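Local structure of chitinase (Thermococcus chitonophagus, 5XSW) at residues Gly191-Tyr196 and Ile447-Asp452. The protein probably hydrolyses chitin as an endochitinase, this piece of the longer protein holding a mainly helical, presumably catalytic domain with a glycan in its pocket. Residues are numbered along the deposited sequence; the frame is centred on the assembly and turned at random.
Sequences GLALAY and ISYRYD
Tyr449 meets Ala193 where the first turn of helix 449-461 faces helix 186-199, a worked example of how one long aromatic side chain can join two helices that a short methyl group could not bridge alone. The tight part is small. Ala193 CB sits 3.6 Å from Tyr449 OH and 3.9 Å from Tyr449 CE1; the methyl approaches the ring obliquely, near its phenol end. With CG anti to the backbone N (chi1 172°), Tyr449 extends its ring from the start of its helix to the neighbouring one, although the two backbones stay apart, with Ala193 CA and Tyr449 CA 8.9 Å from each other. Beside this spot the fit is looser: Leu192 CB comes only to 4.4 Å from Tyr449 OH, and its side chain packs on Leu206 and Met207 of helix 203-214. The looser flank is still interior, since all three touching residues are buried, so the contrast is between close and looser packing, not between packing and solvent; Phe453 and Leu457 also pack on Ala193.

At the far end of the ring, the hydroxyl is hydrogen-bonded to the carbonyl oxygen of Ala189, one turn before Ala193, while Tyr393 makes an edge-to-face contact with the ring. Tyr449 springs from a capped helix start, which probably helps to hold its backbone in place: Ser448 is the N-cap, its OG accepting from Tyr451 N at 3.0 Å, and Asp452 OD2 takes the Ser448 N-H through its anti lone pair, 2.8 Å away. A leucine in place of Tyr449 would probably leave the Ala189 carbonyl without this hydroxyl and open a gap beside the Ala193 methyl. The chemistry implies a buried joint in which apolar packing lies against the ring and its hydroxyl is paired with a backbone carbonyl.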
loop_
_atom_site.group_PDB
_atom_site.type_symbol
_atom_site.label_atom_id
_atom_site.label_comp_id
_atom_site.label_asym_id
_atom_site.label_seq_id
_atom_site.Cartn_x
_atom_site.Cartn_y
_atom_site.Cartn_z
ATOM N N GLY A 191 19.517 14.603 2.560
ATOM C CA GLY A 191 18.409 13.713 2.898
ATOM C C GLY A 191 18.899 12.427 3.576
ATOM O O GLY A 191 18.251 11.966 4.518
ATOM N N LEU A 192 20.003 11.853 3.091
ATOM C CA LEU A 192 20.610 10.674 3.730
ATOM C C LEU A 192 20.958 11.048 5.189
ATOM O O LEU A 192 20.865 10.237 6.072
ATOM C CB LEU A 192 21.899 10.225 3.012
ATOM C CG LEU A 192 21.787 9.544 1.617
ATOM C CD1 LEU A 192 23.161 9.349 0.957
ATOM C CD2 LEU A 192 20.939 8.232 1.724
ATOM N N ALA A 193 21.450 12.272 5.395
ATOM C CA ALA A 193 21.973 12.640 6.721
ATOM C C ALA A 193 20.803 12.730 7.668
ATOM O O ALA A 193 20.908 12.389 8.850
ATOM C CB ALA A 193 22.760 13.998 6.669
ATOM N N LEU A 194 19.669 13.211 7.168
ATOM C CA LEU A 194 18.519 13.351 8.036
ATOM C C LEU A 194 17.962 11.950 8.329
ATOM O O LEU A 194 17.514 11.701 9.449
ATOM C CB LEU A 194 17.410 14.243 7.417
ATOM C CG LEU A 194 16.093 14.333 8.224
ATOM C CD1 LEU A 194 16.411 14.838 9.675
ATOM C CD2 LEU A 194 15.057 15.267 7.560
ATOM N N ALA A 195 17.957 11.053 7.342
ATOM C CA ALA A 195 17.510 9.680 7.617
ATOM C C ALA A 195 18.367 9.045 8.732
ATOM O O ALA A 195 17.882 8.313 9.563
ATOM C CB ALA A 195 17.600 8.790 6.312
ATOM N N TYR A 196 19.668 9.296 8.658
ATOM C CA TYR A 196 20.645 8.799 9.647
ATOM C C TYR A 196 20.332 9.372 11.032
ATOM O O TYR A 196 20.114 8.659 11.966
ATOM C CB TYR A 196 22.036 9.242 9.191
ATOM C CG TYR A 196 23.219 8.831 10.056
ATOM C CD1 TYR A 196 23.195 7.676 10.834
ATOM C CD2 TYR A 196 24.396 9.601 10.044
ATOM C CE1 TYR A 196 24.326 7.294 11.589
ATOM C CE2 TYR A 196 25.502 9.240 10.804
ATOM C CZ TYR A 196 25.454 8.103 11.581
ATOM O OH TYR A 196 26.577 7.740 12.311
ATOM N N ILE A 447 29.646 25.695 5.175
ATOM C CA ILE A 447 30.040 24.701 6.156
ATOM C C ILE A 447 30.316 23.374 5.399
ATOM O O ILE A 447 30.156 23.284 4.185
ATOM C CB ILE A 447 28.941 24.468 7.246
ATOM C CG1 ILE A 447 27.651 23.949 6.610
ATOM C CG2 ILE A 447 28.652 25.746 8.034
ATOM C CD1 ILE A 447 26.594 23.588 7.622
ATOM N N SER A 448 30.760 22.368 6.127
ATOM C CA SER A 448 31.127 21.097 5.554
ATOM C C SER A 448 29.992 20.073 5.770
ATOM O O SER A 448 29.490 19.938 6.894
ATOM C CB SER A 448 32.376 20.550 6.190
ATOM O OG SER A 448 32.537 19.168 5.866
ATOM N N TYR A 449 29.622 19.345 4.710
ATOM C CA TYR A 449 28.632 18.265 4.879
ATOM C C TYR A 449 29.196 17.224 5.863
ATOM O O TYR A 449 28.604 16.911 6.889
ATOM C CB TYR A 449 28.309 17.623 3.534
ATOM C CG TYR A 449 27.444 16.390 3.733
ATOM C CD1 TYR A 449 26.082 16.505 3.865
ATOM C CD2 TYR A 449 28.013 15.136 3.780
ATOM C CE1 TYR A 449 25.240 15.338 4.021
ATOM C CE2 TYR A 449 27.205 13.954 3.948
ATOM C CZ TYR A 449 25.844 14.093 4.051
ATOM O OH TYR A 449 25.091 12.953 4.195
ATOM N N ARG A 450 30.385 16.739 5.566
ATOM C CA ARG A 450 30.989 15.696 6.390
ATOM C C ARG A 450 31.137 16.114 7.884
ATOM O O ARG A 450 30.744 15.373 8.801
ATOM C CB ARG A 450 32.369 15.317 5.817
ATOM C CG ARG A 450 33.017 14.224 6.673
ATOM C CD ARG A 450 34.363 13.805 6.155
ATOM N NE ARG A 450 35.129 13.163 7.216
ATOM C CZ ARG A 450 36.328 12.595 7.030
ATOM N NH1 ARG A 450 36.883 12.536 5.814
ATOM N NH2 ARG A 450 36.958 12.062 8.062
ATOM N N TYR A 451 31.670 17.321 8.119
ATOM C CA TYR A 451 32.051 17.722 9.491
ATOM C C TYR A 451 30.952 18.441 10.248
ATOM O O TYR A 451 30.846 18.318 11.475
ATOM C CB TYR A 451 33.335 18.585 9.431
ATOM C CG TYR A 451 34.535 17.791 8.962
ATOM C CD1 TYR A 451 35.187 16.915 9.807
ATOM C CD2 TYR A 451 34.932 17.846 7.638
ATOM C CE1 TYR A 451 36.266 16.161 9.356
ATOM C CE2 TYR A 451 36.002 17.098 7.180
ATOM C CZ TYR A 451 36.655 16.261 8.037
ATOM O OH TYR A 451 37.722 15.531 7.546
ATOM N N ASP A 452 30.119 19.208 9.539
ATOM C CA ASP A 452 29.169 20.082 10.207
ATOM C C ASP A 452 27.696 19.692 10.125
ATOM O O ASP A 452 26.883 20.173 10.917
ATOM C CB ASP A 452 29.279 21.494 9.624
ATOM C CG ASP A 452 30.652 22.093 9.825
ATOM O OD1 ASP A 452 31.164 22.021 10.973
ATOM O OD2 ASP A 452 31.207 22.609 8.842
#